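Local coordinates for spore coat polysaccharide biosynthesis protein SpsE (Bacillus subtilis, PDB 1VLI) that probably makes an N-acylneuraminate-type sugar acid, possibly as its 9-phosphate, in the biosynthesis of the spore coat polysaccharide, at residues His39-Asp51 against Trp102-Val115. Residues are numbered along the deposited sequence; the frame is centred on the assembly and turned at random.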
loop_
_atom_site.group_PDB
_atom_site.type_symbol
_atom_site.label_atom_id
_atom_site.label_comp_id
_atom_site.label_asym_id
_atom_site.label_seq_id
_atom_site.Cartn_x
_atom_site.Cartn_y
_atom_site.Cartn_z
ATOM N N HIS A 39 3.575 -15.078 -10.141
ATOM C CA HIS A 39 3.449 -16.551 -10.125
ATOM C C HIS A 39 2.741 -17.097 -11.380
ATOM O O HIS A 39 2.653 -18.307 -11.577
ATOM C CB HIS A 39 2.669 -16.982 -8.883
ATOM C CG HIS A 39 1.385 -16.232 -8.692
ATOM N ND1 HIS A 39 0.288 -16.416 -9.503
ATOM C CD2 HIS A 39 1.020 -15.303 -7.777
ATOM C CE1 HIS A 39 -0.701 -15.642 -9.097
ATOM N NE2 HIS A 39 -0.284 -14.953 -8.051
ATOM N N ASP A 40 2.202 -16.179 -12.181
ATOM C CA ASP A 40 1.522 -16.448 -13.438
ATOM C C ASP A 40 0.388 -17.485 -13.328
ATOM O O ASP A 40 0.135 -18.215 -14.273
ATOM C CB ASP A 40 2.546 -16.851 -14.508
ATOM C CG ASP A 40 3.467 -15.693 -14.939
ATOM O OD1 ASP A 40 3.078 -14.495 -14.812
ATOM O OD2 ASP A 40 4.601 -15.902 -15.448
ATOM N N GLY A 41 -0.278 -17.547 -12.176
ATOM C CA GLY A 41 -1.323 -18.541 -11.892
ATOM C C GLY A 41 -0.850 -19.972 -11.691
ATOM O O GLY A 41 -1.633 -20.911 -11.756
ATOM N N LYS A 42 0.437 -20.148 -11.447
ATOM C CA LYS A 42 1.002 -21.463 -11.213
ATOM C C LYS A 42 1.508 -21.535 -9.777
ATOM O O LYS A 42 2.445 -20.790 -9.397
ATOM C CB LYS A 42 2.135 -21.722 -12.202
ATOM C CG LYS A 42 1.716 -21.589 -13.654
ATOM C CD LYS A 42 2.591 -22.444 -14.564
ATOM C CE LYS A 42 3.700 -21.639 -15.222
ATOM N NZ LYS A 42 3.113 -20.575 -16.086
ATOM N N LEU A 43 0.888 -22.420 -8.989
ATOM C CA LEU A 43 1.191 -22.566 -7.558
ATOM C C LEU A 43 2.640 -22.927 -7.278
ATOM O O LEU A 43 3.228 -22.442 -6.316
ATOM C CB LEU A 43 0.264 -23.593 -6.892
ATOM C CG LEU A 43 0.588 -23.973 -5.436
ATOM C CD1 LEU A 43 0.526 -22.769 -4.494
ATOM C CD2 LEU A 43 -0.285 -25.109 -4.921
ATOM N N ASP A 44 3.221 -23.777 -8.114
ATOM C CA ASP A 44 4.630 -24.152 -7.937
ATOM C C ASP A 44 5.557 -22.953 -8.181
ATOM O O ASP A 44 6.619 -22.862 -7.556
ATOM C CB ASP A 44 5.013 -25.348 -8.823
ATOM C CG ASP A 44 4.503 -25.195 -10.252
ATOM O OD1 ASP A 44 3.261 -25.268 -10.467
ATOM O OD2 ASP A 44 5.266 -24.990 -11.225
ATOM N N GLN A 45 5.139 -22.046 -9.074
ATOM C CA GLN A 45 5.878 -20.817 -9.356
ATOM C C GLN A 45 5.742 -19.851 -8.188
ATOM O O GLN A 45 6.670 -19.079 -7.910
ATOM C CB GLN A 45 5.411 -20.161 -10.660
ATOM C CG GLN A 45 6.424 -19.155 -11.260
ATOM C CD GLN A 45 6.054 -18.709 -12.670
ATOM O OE1 GLN A 45 5.927 -19.525 -13.573
ATOM N NE2 GLN A 45 5.881 -17.417 -12.855
ATOM N N ALA A 46 4.586 -19.885 -7.513
ATOM C CA ALA A 46 4.417 -19.137 -6.259
ATOM C C ALA A 46 5.399 -19.632 -5.175
ATOM O O ALA A 46 6.054 -18.808 -4.523
ATOM C CB ALA A 46 2.986 -19.182 -5.772
ATOM N N PHE A 47 5.527 -20.955 -5.012
ATOM C CA PHE A 47 6.511 -21.556 -4.088
ATOM C C PHE A 47 7.932 -21.175 -4.466
ATOM O O PHE A 47 8.775 -20.971 -3.574
ATOM C CB PHE A 47 6.427 -23.101 -4.022
ATOM C CG PHE A 47 5.151 -23.634 -3.392
ATOM C CD1 PHE A 47 4.559 -23.000 -2.303
ATOM C CD2 PHE A 47 4.565 -24.807 -3.869
ATOM C CE1 PHE A 47 3.397 -23.494 -1.727
ATOM C CE2 PHE A 47 3.386 -25.314 -3.292
ATOM C CZ PHE A 47 2.806 -24.658 -2.219
ATOM N N ALA A 48 8.209 -21.086 -5.771
ATOM C CA ALA A 48 9.555 -20.721 -6.228
ATOM C C ALA A 48 9.884 -19.241 -5.904
ATOM O O ALA A 48 11.028 -18.905 -5.569
ATOM C CB ALA A 48 9.720 -21.017 -7.710
ATOM N N LEU A 49 8.880 -18.373 -5.971
ATOM C CA LEU A 49 9.079 -16.957 -5.609
ATOM C C LEU A 49 9.413 -16.846 -4.128
ATOM O O LEU A 49 10.424 -16.271 -3.767
ATOM C CB LEU A 49 7.869 -16.119 -5.993
ATOM C CG LEU A 49 7.772 -15.801 -7.489
ATOM C CD1 LEU A 49 6.314 -15.568 -7.864
ATOM C CD2 LEU A 49 8.644 -14.592 -7.875
ATOM N N ILE A 50 8.592 -17.469 -3.291
ATOM C CA ILE A 50 8.916 -17.695 -1.878
ATOM C C ILE A 50 10.348 -18.145 -1.684
ATOM O O ILE A 50 11.050 -17.519 -0.902
ATOM C CB ILE A 50 7.891 -18.680 -1.208
ATOM C CG1 ILE A 50 6.491 -18.053 -1.301
ATOM C CG2 ILE A 50 8.242 -18.939 0.258
ATOM C CD1 ILE A 50 5.402 -18.725 -0.537
ATOM N N ASP A 51 10.797 -19.180 -2.413
ATOM C CA ASP A 51 12.193 -19.669 -2.334
ATOM C C ASP A 51 13.196 -18.581 -2.603
ATOM O O ASP A 51 14.168 -18.426 -1.859
ATOM C CB ASP A 51 12.482 -20.777 -3.355
ATOM C CG ASP A 51 11.854 -22.124 -2.986
ATOM O OD1 ASP A 51 11.795 -22.481 -1.786
ATOM O OD2 ASP A 51 11.420 -22.910 -3.855
ATOM N N TRP A 102 -4.944 -22.105 -2.517
ATOM C CA TRP A 102 -3.503 -21.835 -2.431
ATOM C C TRP A 102 -3.074 -21.341 -1.060
ATOM O O TRP A 102 -1.969 -21.630 -0.629
ATOM C CB TRP A 102 -3.088 -20.765 -3.430
ATOM C CG TRP A 102 -2.942 -21.189 -4.849
ATOM C CD1 TRP A 102 -3.463 -22.313 -5.450
ATOM C CD2 TRP A 102 -2.264 -20.465 -5.881
ATOM N NE1 TRP A 102 -3.128 -22.333 -6.783
ATOM C CE2 TRP A 102 -2.394 -21.207 -7.074
ATOM C CE3 TRP A 102 -1.568 -19.255 -5.923
ATOM C CZ2 TRP A 102 -1.840 -20.775 -8.288
ATOM C CZ3 TRP A 102 -1.020 -18.833 -7.124
ATOM C CH2 TRP A 102 -1.161 -19.589 -8.289
ATOM N N ILE A 103 -3.963 -20.624 -0.380
ATOM C CA ILE A 103 -3.617 -19.725 0.719
ATOM C C ILE A 103 -3.003 -20.393 1.957
ATOM O O ILE A 103 -1.923 -19.985 2.402
ATOM C CB ILE A 103 -4.832 -18.818 1.071
ATOM C CG1 ILE A 103 -5.305 -18.036 -0.171
ATOM C CG2 ILE A 103 -4.502 -17.874 2.218
ATOM C CD1 ILE A 103 -4.268 -17.032 -0.781
ATOM N N LEU A 104 -3.658 -21.404 2.517
ATOM C CA LEU A 104 -3.067 -22.147 3.656
ATOM C C LEU A 104 -1.693 -22.758 3.314
ATOM O O LEU A 104 -0.720 -22.517 4.050
ATOM C CB LEU A 104 -4.044 -23.178 4.259
ATOM C CG LEU A 104 -5.343 -22.532 4.802
ATOM C CD1 LEU A 104 -6.210 -23.509 5.590
ATOM C CD2 LEU A 104 -5.072 -21.276 5.652
ATOM N N PRO A 105 -1.594 -23.504 2.198
ATOM C CA PRO A 105 -0.284 -23.962 1.691
ATOM C C PRO A 105 0.759 -22.847 1.543
ATOM O O PRO A 105 1.878 -23.026 2.020
ATOM C CB PRO A 105 -0.625 -24.568 0.329
ATOM C CG PRO A 105 -2.031 -25.025 0.487
ATOM C CD PRO A 105 -2.702 -24.003 1.357
ATOM N N LEU A 106 0.435 -21.724 0.894
ATOM C CA LEU A 106 1.443 -20.651 0.812
ATOM C C LEU A 106 1.911 -20.227 2.198
ATOM O O LEU A 106 3.120 -20.143 2.452
ATOM C CB LEU A 106 0.946 -19.434 0.043
ATOM C CG LEU A 106 0.912 -19.501 -1.482
ATOM C CD1 LEU A 106 0.293 -18.221 -1.988
ATOM C CD2 LEU A 106 2.295 -19.711 -2.100
ATOM N N LEU A 107 0.952 -19.990 3.095
ATOM C CA LEU A 107 1.237 -19.542 4.462
ATOM C C LEU A 107 2.104 -20.546 5.194
ATOM O O LEU A 107 3.118 -20.190 5.794
ATOM C CB LEU A 107 -0.072 -19.230 5.210
ATOM C CG LEU A 107 -0.550 -17.759 5.131
ATOM C CD1 LEU A 107 -0.395 -17.108 3.742
ATOM C CD2 LEU A 107 -1.974 -17.619 5.642
ATOM N N ASP A 108 1.726 -21.820 5.114
ATOM C CA ASP A 108 2.580 -22.879 5.593
ATOM C C ASP A 108 3.991 -22.830 5.011
ATOM O O ASP A 108 4.968 -22.994 5.728
ATOM C CB ASP A 108 1.948 -24.212 5.263
ATOM C CG ASP A 108 1.418 -24.906 6.482
ATOM O OD1 ASP A 108 2.215 -25.085 7.442
ATOM O OD2 ASP A 108 0.238 -25.326 6.554
ATOM N N TYR A 109 4.103 -22.631 3.709
ATOM C CA TYR A 109 5.404 -22.676 3.077
ATOM C C TYR A 109 6.265 -21.466 3.445
ATOM O O TYR A 109 7.490 -21.572 3.535
ATOM C CB TYR A 109 5.255 -22.797 1.568
ATOM C CG TYR A 109 6.537 -23.187 0.883
ATOM C CD1 TYR A 109 7.154 -24.401 1.173
ATOM C CD2 TYR A 109 7.142 -22.342 -0.049
ATOM C CE1 TYR A 109 8.341 -24.777 0.558
ATOM C CE2 TYR A 109 8.323 -22.711 -0.683
ATOM C CZ TYR A 109 8.915 -23.941 -0.373
ATOM O OH TYR A 109 10.091 -24.325 -0.966
ATOM N N CYS A 110 5.616 -20.317 3.638
ATOM C CA CYS A 110 6.281 -19.143 4.164
ATOM C C CYS A 110 6.799 -19.408 5.568
ATOM O O CYS A 110 7.942 -19.089 5.875
ATOM C CB CYS A 110 5.313 -17.968 4.204
ATOM S SG CYS A 110 5.002 -17.224 2.602
ATOM N N ARG A 111 5.954 -20.001 6.412
ATOM C CA ARG A 111 6.304 -20.268 7.811
ATOM C C ARG A 111 7.495 -21.183 7.894
ATOM O O ARG A 111 8.361 -21.000 8.748
ATOM C CB ARG A 111 5.129 -20.856 8.602
ATOM C CG ARG A 111 5.221 -20.659 10.127
ATOM C CD ARG A 111 3.907 -20.189 10.766
ATOM N N GLU A 112 7.577 -22.143 6.991
ATOM C CA GLU A 112 8.720 -23.018 7.044
ATOM C C GLU A 112 9.988 -22.480 6.361
ATOM O O GLU A 112 11.081 -22.918 6.702
ATOM C CB GLU A 112 8.359 -24.429 6.614
ATOM C CG GLU A 112 8.724 -24.789 5.193
ATOM C CD GLU A 112 8.667 -26.290 4.987
ATOM O OE1 GLU A 112 9.539 -26.998 5.548
ATOM O OE2 GLU A 112 7.734 -26.756 4.286
ATOM N N LYS A 113 9.866 -21.516 5.442
ATOM C CA LYS A 113 11.068 -20.912 4.850
ATOM C C LYS A 113 11.466 -19.651 5.645
ATOM O O LYS A 113 12.365 -18.890 5.260
ATOM C CB LYS A 113 10.929 -20.656 3.334
ATOM C CG LYS A 113 10.580 -21.869 2.450
ATOM C CD LYS A 113 11.661 -22.999 2.413
ATOM C CE LYS A 113 12.765 -22.705 1.383
ATOM N NZ LYS A 113 14.097 -23.375 1.624
ATOM N N GLN A 114 10.786 -19.476 6.781
ATOM C CA GLN A 114 11.005 -18.378 7.721
ATOM C C GLN A 114 10.945 -17.014 7.056
ATOM O O GLN A 114 11.786 -16.141 7.295
ATOM C CB GLN A 114 12.295 -18.575 8.504
ATOM C CG GLN A 114 12.106 -19.456 9.715
ATOM C CD GLN A 114 13.327 -20.286 10.016
ATOM O OE1 GLN A 114 14.448 -19.763 10.129
ATOM N NE2 GLN A 114 13.123 -21.598 10.146
ATOM N N VAL A 115 9.953 -16.851 6.190
ATOM C CA VAL A 115 9.631 -15.534 5.686
ATOM C C VAL A 115 8.189 -15.189 6.068
ATOM O O VAL A 115 7.336 -16.078 6.297
ATOM C CB VAL A 115 9.953 -15.350 4.166
ATOM C CG1 VAL A 115 11.360 -15.790 3.859
ATOM C CG2 VAL A 115 9.008 -16.120 3.308
#
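Two neighbouring helices pack side by side, nearly parallel, on the outside of the barrel, Leu-43, Phe-47 and Ile-50 meeting Trp-102, Leu-106 and Tyr-109; the axes of 43-51 and 103-112 come within 10.3 Å and cross at -24°. Leu-43 CB lies over one face of the Trp-102 indole, a CH-pi contact 3.8 Å from the centroid of the five-membered ring. The six-membered end of the indole turns its edge to the face of His-39, a T-shaped pair; Gly-41 N bonds to His-39 ND1 in the imidazole plane. Further along, Leu-106 is a knob among Leu-43, Ala-46, Phe-47 and Ile-50. In this parallel TIM-type barrel of the NeuB family, helix 43-56 comes after strand 30-36, and helix 103-112 lies between strands 60-63 and 116-118; Phe-63 touches Ile-50 and Val-61 touches Cys-110. Ile-50 CD1 reaches Cys-110 SG at 3.5 Å, while Ile-50 CG2 touches Tyr-109 CD2. With CG anti to the backbone N (chi1 -166°), the Tyr-109 ring leans across to Phe-47, Tyr-109 CD2 lying 3.5 Å from Phe-47 CD1. Tyr-109 OH donates to Asp-51 OD1 at 2.6 Å, on the syn side and 19° out of the carboxylate plane; Lys-113 NZ stays 4.2 Å from Asp-51 OD1, beyond a salt bridge, though its charge may still favour the carboxylate.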